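Local coordinates for beta-galactosidase (Trichoderma reesei, PDB 3OG2), which probably hydrolyses terminal non-reducing beta-D-galactose residues from beta-D-galactosides, as a glycoprotein of glycoside hydrolase family 35, at residues L112-P117 and S275-Q280; V172-P177 and V232-H237. All coordinates share one frame; numbering follows the deposited sequence.

Contact 1 (L112-P117 and S275-Q280); sequences LARPGP and SLVEFQ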
ATOM      1  N   LEU A 112       0.462  -3.358 -13.846  1.00  5.91           N
ATOM      2  CA  LEU A 112       0.962  -2.047 -14.281  1.00  6.09           C
ATOM      3  C   LEU A 112       2.289  -1.832 -13.564  1.00  5.51           C
ATOM      4  O   LEU A 112       2.307  -1.708 -12.340  1.00  7.10           O
ATOM      5  CB  LEU A 112      -0.077  -0.979 -13.936  1.00  6.42           C
ATOM      6  CG  LEU A 112       0.454   0.467 -13.904  1.00  8.58           C
ATOM      7  CD1 LEU A 112       1.201   0.888 -15.168  1.00  9.59           C
ATOM      8  CD2 LEU A 112      -0.704   1.445 -13.653  1.00 10.19           C
ATOM      9  N   ALA A 113       3.386  -1.833 -14.327  1.00  6.56           N
ATOM     10  CA  ALA A 113       4.724  -1.697 -13.754  1.00  7.26           C
ATOM     11  C   ALA A 113       5.139  -0.236 -13.721  1.00  6.94           C
ATOM     12  O   ALA A 113       5.044   0.428 -14.763  1.00  7.49           O
ATOM     13  CB  ALA A 113       5.720  -2.489 -14.620  1.00  7.63           C
ATOM     14  N   ARG A 114       5.618   0.217 -12.558  1.00  6.50           N
ATOM     15  CA  ARG A 114       5.958   1.648 -12.384  1.00  6.58           C
ATOM     16  C   ARG A 114       7.339   1.707 -11.759  1.00  5.80           C
ATOM     17  O   ARG A 114       7.467   1.910 -10.523  1.00  7.34           O
ATOM     18  CB  ARG A 114       4.872   2.366 -11.557  1.00  6.92           C
ATOM     19  CG  ARG A 114       3.451   1.932 -11.906  1.00  7.64           C
ATOM     20  CD  ARG A 114       2.393   2.930 -11.505  1.00  7.81           C
ATOM     21  NE  ARG A 114       2.290   3.096 -10.063  1.00  7.63           N
ATOM     22  CZ  ARG A 114       2.008   4.260  -9.490  1.00  7.02           C
ATOM     23  NH1 ARG A 114       1.885   5.401 -10.188  1.00  8.35           N
ATOM     24  NH2 ARG A 114       1.865   4.291  -8.145  1.00  7.46           N
ATOM     25  N   PRO A 115       8.403   1.520 -12.539  1.00  6.30           N
ATOM     26  CA  PRO A 115       9.725   1.415 -11.950  1.00  6.78           C
ATOM     27  C   PRO A 115      10.467   2.731 -11.722  1.00  7.34           C
ATOM     28  O   PRO A 115      11.618   2.702 -11.293  1.00  8.76           O
ATOM     29  CB  PRO A 115      10.494   0.552 -12.979  1.00  7.58           C
ATOM     30  CG  PRO A 115       9.887   0.945 -14.280  1.00  8.57           C
ATOM     31  CD  PRO A 115       8.406   1.187 -13.983  1.00  7.68           C
ATOM     32  N   GLY A 116       9.850   3.848 -12.031  1.00  6.66           N
ATOM     33  CA  GLY A 116      10.452   5.135 -11.828  1.00  7.93           C
ATOM     34  C   GLY A 116      11.264   5.581 -13.039  1.00  7.22           C
ATOM     35  O   GLY A 116      10.720   5.581 -14.148  1.00  9.15           O
ATOM     36  N   PRO A 117      12.549   5.939 -12.909  1.00  7.82           N
ATOM     37  CA  PRO A 117      13.394   5.843 -11.726  1.00  8.60           C
ATOM     38  C   PRO A 117      12.959   6.575 -10.471  1.00  7.29           C
ATOM     39  O   PRO A 117      13.151   6.032  -9.368  1.00  8.64           O
ATOM     40  CB  PRO A 117      14.721   6.510 -12.180  1.00 11.84           C
ATOM     41  CG  PRO A 117      14.750   6.418 -13.655  1.00 11.47           C
ATOM     42  CD  PRO A 117      13.316   6.386 -14.110  1.00  9.26           C
ATOM     43  N   SER A 275      -8.276   7.607 -17.397  1.00  7.33           N
ATOM     44  CA  SER A 275      -7.431   6.805 -16.515  1.00  7.07           C
ATOM     45  C   SER A 275      -6.998   7.549 -15.264  1.00  6.70           C
ATOM     46  O   SER A 275      -6.384   8.605 -15.359  1.00  7.90           O
ATOM     47  CB  SER A 275      -6.164   6.425 -17.287  1.00  7.61           C
ATOM     48  OG  SER A 275      -6.480   5.680 -18.473  1.00  8.75           O
ATOM     49  N   LEU A 276      -7.347   6.978 -14.116  1.00  6.73           N
ATOM     50  CA  LEU A 276      -6.921   7.474 -12.823  1.00  6.07           C
ATOM     51  C   LEU A 276      -5.864   6.465 -12.348  1.00  6.44           C
ATOM     52  O   LEU A 276      -6.181   5.395 -11.836  1.00  7.60           O
ATOM     53  CB  LEU A 276      -8.072   7.578 -11.815  1.00  8.48           C
ATOM     54  CG  LEU A 276      -9.083   8.667 -12.188  1.00  9.45           C
ATOM     55  CD1 LEU A 276     -10.305   8.574 -11.266  1.00  9.63           C
ATOM     56  CD2 LEU A 276      -8.437  10.053 -12.110  1.00 10.31           C
ATOM     57  N   VAL A 277      -4.613   6.813 -12.582  1.00  6.36           N
ATOM     58  CA  VAL A 277      -3.521   5.871 -12.322  1.00  7.02           C
ATOM     59  C   VAL A 277      -3.235   5.779 -10.836  1.00  7.15           C
ATOM     60  O   VAL A 277      -2.731   4.789 -10.329  1.00  8.32           O
ATOM     61  CB  VAL A 277      -2.277   6.307 -13.141  1.00  7.31           C
ATOM     62  CG1 VAL A 277      -1.038   5.482 -12.780  1.00 10.01           C
ATOM     63  CG2 VAL A 277      -2.662   6.101 -14.594  1.00  9.97           C
ATOM     64  N   GLU A 278      -3.571   6.815 -10.039  1.00  7.83           N
ATOM     65  CA  GLU A 278      -3.597   6.710  -8.578  1.00  7.13           C
ATOM     66  C   GLU A 278      -4.831   7.457  -8.101  1.00  6.64           C
ATOM     67  O   GLU A 278      -4.935   8.677  -8.347  1.00  9.16           O
ATOM     68  CB  GLU A 278      -2.431   7.347  -7.839  1.00  8.27           C
ATOM     69  CG  GLU A 278      -1.078   6.766  -8.291  1.00  8.97           C
ATOM     70  CD  GLU A 278       0.031   7.598  -7.694  1.00  9.81           C
ATOM     71  OE1 GLU A 278      -0.163   8.359  -6.706  1.00 10.75           O
ATOM     72  OE2 GLU A 278       1.173   7.504  -8.198  1.00 10.96           O
ATOM     73  N   PHE A 279      -5.729   6.755  -7.443  1.00  6.41           N
ATOM     74  CA  PHE A 279      -6.850   7.424  -6.795  1.00  6.56           C
ATOM     75  C   PHE A 279      -6.844   7.020  -5.326  1.00  6.37           C
ATOM     76  O   PHE A 279      -6.631   5.850  -4.987  1.00  7.56           O
ATOM     77  CB  PHE A 279      -8.182   7.089  -7.476  1.00  7.05           C
ATOM     78  CG  PHE A 279      -9.257   8.024  -6.897  1.00  7.18           C
ATOM     79  CD1 PHE A 279      -9.368   9.353  -7.351  1.00  8.69           C
ATOM     80  CD2 PHE A 279     -10.099   7.580  -5.888  1.00  7.57           C
ATOM     81  CE1 PHE A 279     -10.319  10.189  -6.772  1.00  8.58           C
ATOM     82  CE2 PHE A 279     -11.041   8.428  -5.337  1.00  7.50           C
ATOM     83  CZ  PHE A 279     -11.143   9.730  -5.751  1.00  8.36           C
ATOM     84  N   GLN A 280      -7.107   7.981  -4.444  1.00  7.24           N
ATOM     85  CA  GLN A 280      -7.020   7.783  -3.008  1.00  6.97           C
ATOM     86  C   GLN A 280      -7.707   6.527  -2.492  1.00  6.77           C
ATOM     87  O   GLN A 280      -8.928   6.323  -2.645  1.00  7.95           O
ATOM     88  CB  GLN A 280      -7.668   9.030  -2.376  1.00  8.07           C
ATOM     89  CG  GLN A 280      -7.542   9.048  -0.860  1.00  9.23           C
ATOM     90  CD  GLN A 280      -7.589  10.468  -0.317  1.00  8.06           C
ATOM     91  OE1 GLN A 280      -8.148  11.393  -0.931  1.00  9.79           O
ATOM     92  NE2 GLN A 280      -6.962  10.654   0.842  1.00  9.55           N
TER
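R114 meets E278 end-on, both terminal nitrogens directed at the one oxygen OE2, which lies almost exactly in the guanidinium plane. The two flat groups stand nearly perpendicular, 81° apart. NH1 of R114 reaches the anti lone pair of OE2 of E278 at 3.0 Å in a fairly straight bond (159°), whereas NH2 of R114, 3.3 Å from the same OE2, comes from above the carboxylate plane. The bend in the arginine at chi3 (-65°) turns the guanidinium so that its edge faces the acid. This is a link across the inside of a TIM barrel: strands 110-116 and 275-280 are not neighbours in the sheet, so their side chains span the interior. E278 belongs to the beta-D-galactose site; its OE1 is held by Y240, while OE2 also meets a bound glycerol. R114 carries a second salt bridge, to E46, so a methionine in its place would probably leave both carboxylates without the positive charge they share. Beside the ion pair, V277 turns its CG1 methyl inward, 3.9 Å from NH1 of R114. The same CG1 of V277 lies 4.1 Å from CD2 of L112, the two apolar side chains crossing at about a right angle.

Contact 2 (V172-P177 and V232-H237); sequences VILYQP and VDIYGH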
ATOM      1  N   VAL A 172       2.477  -8.501 -17.249  1.00  6.60           N
ATOM      2  CA  VAL A 172       2.575  -7.022 -17.363  1.00  7.19           C
ATOM      3  C   VAL A 172       1.876  -6.504 -18.619  1.00  6.94           C
ATOM      4  O   VAL A 172       2.188  -6.940 -19.743  1.00  7.70           O
ATOM      5  CB  VAL A 172       4.054  -6.569 -17.333  1.00  6.69           C
ATOM      6  CG1 VAL A 172       4.124  -5.067 -17.584  1.00  8.61           C
ATOM      7  CG2 VAL A 172       4.696  -6.908 -15.992  1.00  7.47           C
ATOM      8  N   ILE A 173       0.927  -5.594 -18.419  1.00  6.89           N
ATOM      9  CA  ILE A 173       0.164  -5.053 -19.554  1.00  6.32           C
ATOM     10  C   ILE A 173       0.405  -3.577 -19.823  1.00  7.01           C
ATOM     11  O   ILE A 173       0.055  -3.095 -20.895  1.00  8.12           O
ATOM     12  CB  ILE A 173      -1.367  -5.274 -19.312  1.00  6.69           C
ATOM     13  CG1 ILE A 173      -1.871  -4.622 -18.025  1.00  7.72           C
ATOM     14  CG2 ILE A 173      -1.685  -6.758 -19.402  1.00  7.77           C
ATOM     15  CD1 ILE A 173      -3.377  -4.563 -17.924  1.00  9.70           C
ATOM     16  N   LEU A 174       0.975  -2.854 -18.866  1.00  7.32           N
ATOM     17  CA  LEU A 174       1.134  -1.392 -18.965  1.00  6.63           C
ATOM     18  C   LEU A 174       2.418  -1.025 -18.219  1.00  6.16           C
ATOM     19  O   LEU A 174       2.815  -1.704 -17.287  1.00  6.91           O
ATOM     20  CB  LEU A 174      -0.002  -0.636 -18.333  1.00  7.05           C
ATOM     21  CG  LEU A 174      -1.361  -0.765 -19.024  1.00  7.94           C
ATOM     22  CD1 LEU A 174      -2.433  -0.176 -18.084  1.00 10.10           C
ATOM     23  CD2 LEU A 174      -1.345  -0.018 -20.363  1.00  8.60           C
ATOM     24  N   TYR A 175       3.064   0.053 -18.687  1.00  6.42           N
ATOM     25  CA  TYR A 175       4.266   0.556 -18.051  1.00  6.83           C
ATOM     26  C   TYR A 175       4.153   2.057 -17.860  1.00  6.33           C
ATOM     27  O   TYR A 175       3.810   2.783 -18.793  1.00  7.53           O
ATOM     28  CB  TYR A 175       5.455   0.202 -18.954  1.00  6.81           C
ATOM     29  CG  TYR A 175       6.834   0.595 -18.495  1.00  7.06           C
ATOM     30  CD1 TYR A 175       7.310   1.917 -18.515  1.00  8.08           C
ATOM     31  CD2 TYR A 175       7.717  -0.429 -18.043  1.00  7.98           C
ATOM     32  CE1 TYR A 175       8.559   2.230 -18.087  1.00  7.55           C
ATOM     33  CE2 TYR A 175       9.009  -0.086 -17.649  1.00  9.19           C
ATOM     34  CZ  TYR A 175       9.422   1.245 -17.677  1.00  8.27           C
ATOM     35  OH  TYR A 175      10.716   1.567 -17.288  1.00 10.02           O
ATOM     36  N   GLN A 176       4.542   2.519 -16.665  1.00  6.59           N
ATOM     37  CA  GLN A 176       4.570   3.969 -16.400  1.00  6.78           C
ATOM     38  C   GLN A 176       6.025   4.409 -16.299  1.00  6.89           C
ATOM     39  O   GLN A 176       6.779   3.945 -15.416  1.00  8.44           O
ATOM     40  CB  GLN A 176       3.879   4.269 -15.052  1.00  6.61           C
ATOM     41  CG  GLN A 176       3.987   5.744 -14.670  1.00  7.11           C
ATOM     42  CD  GLN A 176       3.483   5.972 -13.274  1.00  6.55           C
ATOM     43  OE1 GLN A 176       2.270   5.828 -12.982  1.00  7.56           O
ATOM     44  NE2 GLN A 176       4.368   6.350 -12.332  1.00  7.96           N
ATOM     45  N   PRO A 177       6.462   5.344 -17.133  1.00  8.14           N
ATOM     46  CA  PRO A 177       7.755   5.958 -17.006  1.00  8.75           C
ATOM     47  C   PRO A 177       7.662   7.178 -16.070  1.00  7.94           C
ATOM     48  O   PRO A 177       6.690   7.934 -16.165  1.00  9.79           O
ATOM     49  CB  PRO A 177       8.061   6.419 -18.444  1.00 11.27           C
ATOM     50  CG  PRO A 177       6.729   6.591 -19.117  1.00 18.29           C
ATOM     51  CD  PRO A 177       5.700   5.849 -18.330  1.00  9.70           C
ATOM     52  N   VAL A 232       3.357  10.093 -23.960  1.00  9.17           N
ATOM     53  CA  VAL A 232       3.081   8.653 -23.748  1.00  8.80           C
ATOM     54  C   VAL A 232       1.889   8.222 -24.574  1.00  7.83           C
ATOM     55  O   VAL A 232       1.302   8.986 -25.354  1.00 10.62           O
ATOM     56  CB  VAL A 232       2.869   8.362 -22.253  1.00  8.82           C
ATOM     57  CG1 VAL A 232       4.153   8.661 -21.454  1.00 12.70           C
ATOM     58  CG2 VAL A 232       1.686   9.132 -21.676  1.00  9.94           C
ATOM     59  N   ASP A 233       1.498   6.945 -24.427  1.00  8.10           N
ATOM     60  CA  ASP A 233       0.406   6.402 -25.219  1.00  7.59           C
ATOM     61  C   ASP A 233      -0.963   6.747 -24.638  1.00  7.61           C
ATOM     62  O   ASP A 233      -1.905   7.044 -25.358  1.00  9.82           O
ATOM     63  CB  ASP A 233       0.553   4.900 -25.314  1.00  8.52           C
ATOM     64  CG  ASP A 233       1.820   4.517 -26.051  1.00  9.25           C
ATOM     65  OD1 ASP A 233       2.091   5.117 -27.141  1.00 13.03           O
ATOM     66  OD2 ASP A 233       2.482   3.578 -25.625  1.00  9.99           O
ATOM     67  N   ILE A 234      -1.065   6.628 -23.303  1.00  7.59           N
ATOM     68  CA  ILE A 234      -2.347   6.840 -22.629  1.00  6.89           C
ATOM     69  C   ILE A 234      -2.087   7.876 -21.539  1.00  7.07           C
ATOM     70  O   ILE A 234      -1.217   7.669 -20.671  1.00  7.83           O
ATOM     71  CB  ILE A 234      -2.915   5.538 -22.018  1.00  7.62           C
ATOM     72  CG1 ILE A 234      -3.166   4.498 -23.113  1.00  9.32           C
ATOM     73  CG2 ILE A 234      -4.097   5.853 -21.131  1.00  9.04           C
ATOM     74  CD1 ILE A 234      -3.553   3.110 -22.569  1.00 10.52           C
ATOM     75  N   TYR A 235      -2.812   8.986 -21.561  1.00  7.46           N
ATOM     76  CA  TYR A 235      -2.650  10.010 -20.547  1.00  7.73           C
ATOM     77  C   TYR A 235      -3.355   9.577 -19.259  1.00  8.04           C
ATOM     78  O   TYR A 235      -4.571   9.290 -19.307  1.00  8.31           O
ATOM     79  CB  TYR A 235      -3.270  11.338 -21.051  1.00  9.02           C
ATOM     80  CG  TYR A 235      -3.184  12.410 -19.998  1.00  7.93           C
ATOM     81  CD1 TYR A 235      -1.973  13.051 -19.692  1.00  8.49           C
ATOM     82  CD2 TYR A 235      -4.354  12.783 -19.280  1.00  8.65           C
ATOM     83  CE1 TYR A 235      -1.871  14.041 -18.711  1.00  8.98           C
ATOM     84  CE2 TYR A 235      -4.225  13.781 -18.310  1.00  9.04           C
ATOM     85  CZ  TYR A 235      -3.016  14.392 -18.037  1.00  8.17           C
ATOM     86  OH  TYR A 235      -2.963  15.388 -17.073  1.00  9.79           O
ATOM     87  N   GLY A 236      -2.642   9.547 -18.163  1.00  7.73           N
ATOM     88  CA  GLY A 236      -3.223   9.217 -16.855  1.00  7.74           C
ATOM     89  C   GLY A 236      -3.000  10.411 -15.899  1.00  7.11           C
ATOM     90  O   GLY A 236      -2.054  11.168 -16.073  1.00  7.75           O
ATOM     91  N   HIS A 237      -3.898  10.491 -14.907  1.00  7.28           N
ATOM     92  CA  HIS A 237      -3.620  11.438 -13.838  1.00  7.44           C
ATOM     93  C   HIS A 237      -4.117  10.860 -12.516  1.00  7.04           C
ATOM     94  O   HIS A 237      -4.731   9.794 -12.472  1.00  7.82           O
ATOM     95  CB  HIS A 237      -4.191  12.840 -14.112  1.00  8.12           C
ATOM     96  CG  HIS A 237      -5.673  12.996 -13.979  1.00  8.35           C
ATOM     97  ND1 HIS A 237      -6.321  13.114 -12.765  1.00  8.47           N
ATOM     98  CD2 HIS A 237      -6.622  13.033 -14.949  1.00  8.69           C
ATOM     99  CE1 HIS A 237      -7.641  13.241 -13.033  1.00  8.77           C
ATOM    100  NE2 HIS A 237      -7.865  13.191 -14.335  1.00  9.03           N
TER
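P177 and V232 bring their CA atoms to 8.6 Å and L174 and I234 theirs to 9.7 Å, a spacing at which no backbone hydrogen bond joins the segments and side chains alone make the contact. The pairing runs in reverse, the later residue of 172-177 facing the earlier one of 232-237. CG of the P177 ring touches CG1 of V232 at 4.0 Å, ring and branched side chain meeting at a slant. With CG1 of V232 anti to the carbonyl carbon (chi1 -63°), it is this methyl that meets the proline ring. In the TIM barrel the patch joins strand 172-177 to the loop that leads into strand 236-239, and helix 193-205 packs beside it, with V199 on P177 and I200 on V232. Further back along the strand, L174 and I234 meet by their outermost methyls, CD2 of L174 and CD1 of I234 being a loose 4.4 Å apart. I234 is extended to its end (chi2 172°), which carries CD1 over to the strand. L174 also rests on L112, and I234 on S275. Between the two apolar residues of the loop, D233 forms a salt bridge with R204 of helix 193-205.

Contact 2 is nested within the chain loop that contact 1 closes: the order is 112-117, 172-177, 232-237, 275-280. Their centres lie about 8 Å apart, in one TIM barrel. Strands 110-116 and 172-177 are parallel neighbours in its sheet, as are 236-239 and 275-280. Contact 1 reaches from strand 110-116 to 275-280, and contact 2 from strand 172-177 to the loop before 236-239; neither is a direct strand pairing. On strand 172-177, Q176 bonds to both R114, its OE1 2.9 Å from NH1 of R114, and the galactose-binding N179. The apolar packing of contact 2 therefore sits close to the ion pair of contact 1, whose E278 belongs to the galactose site.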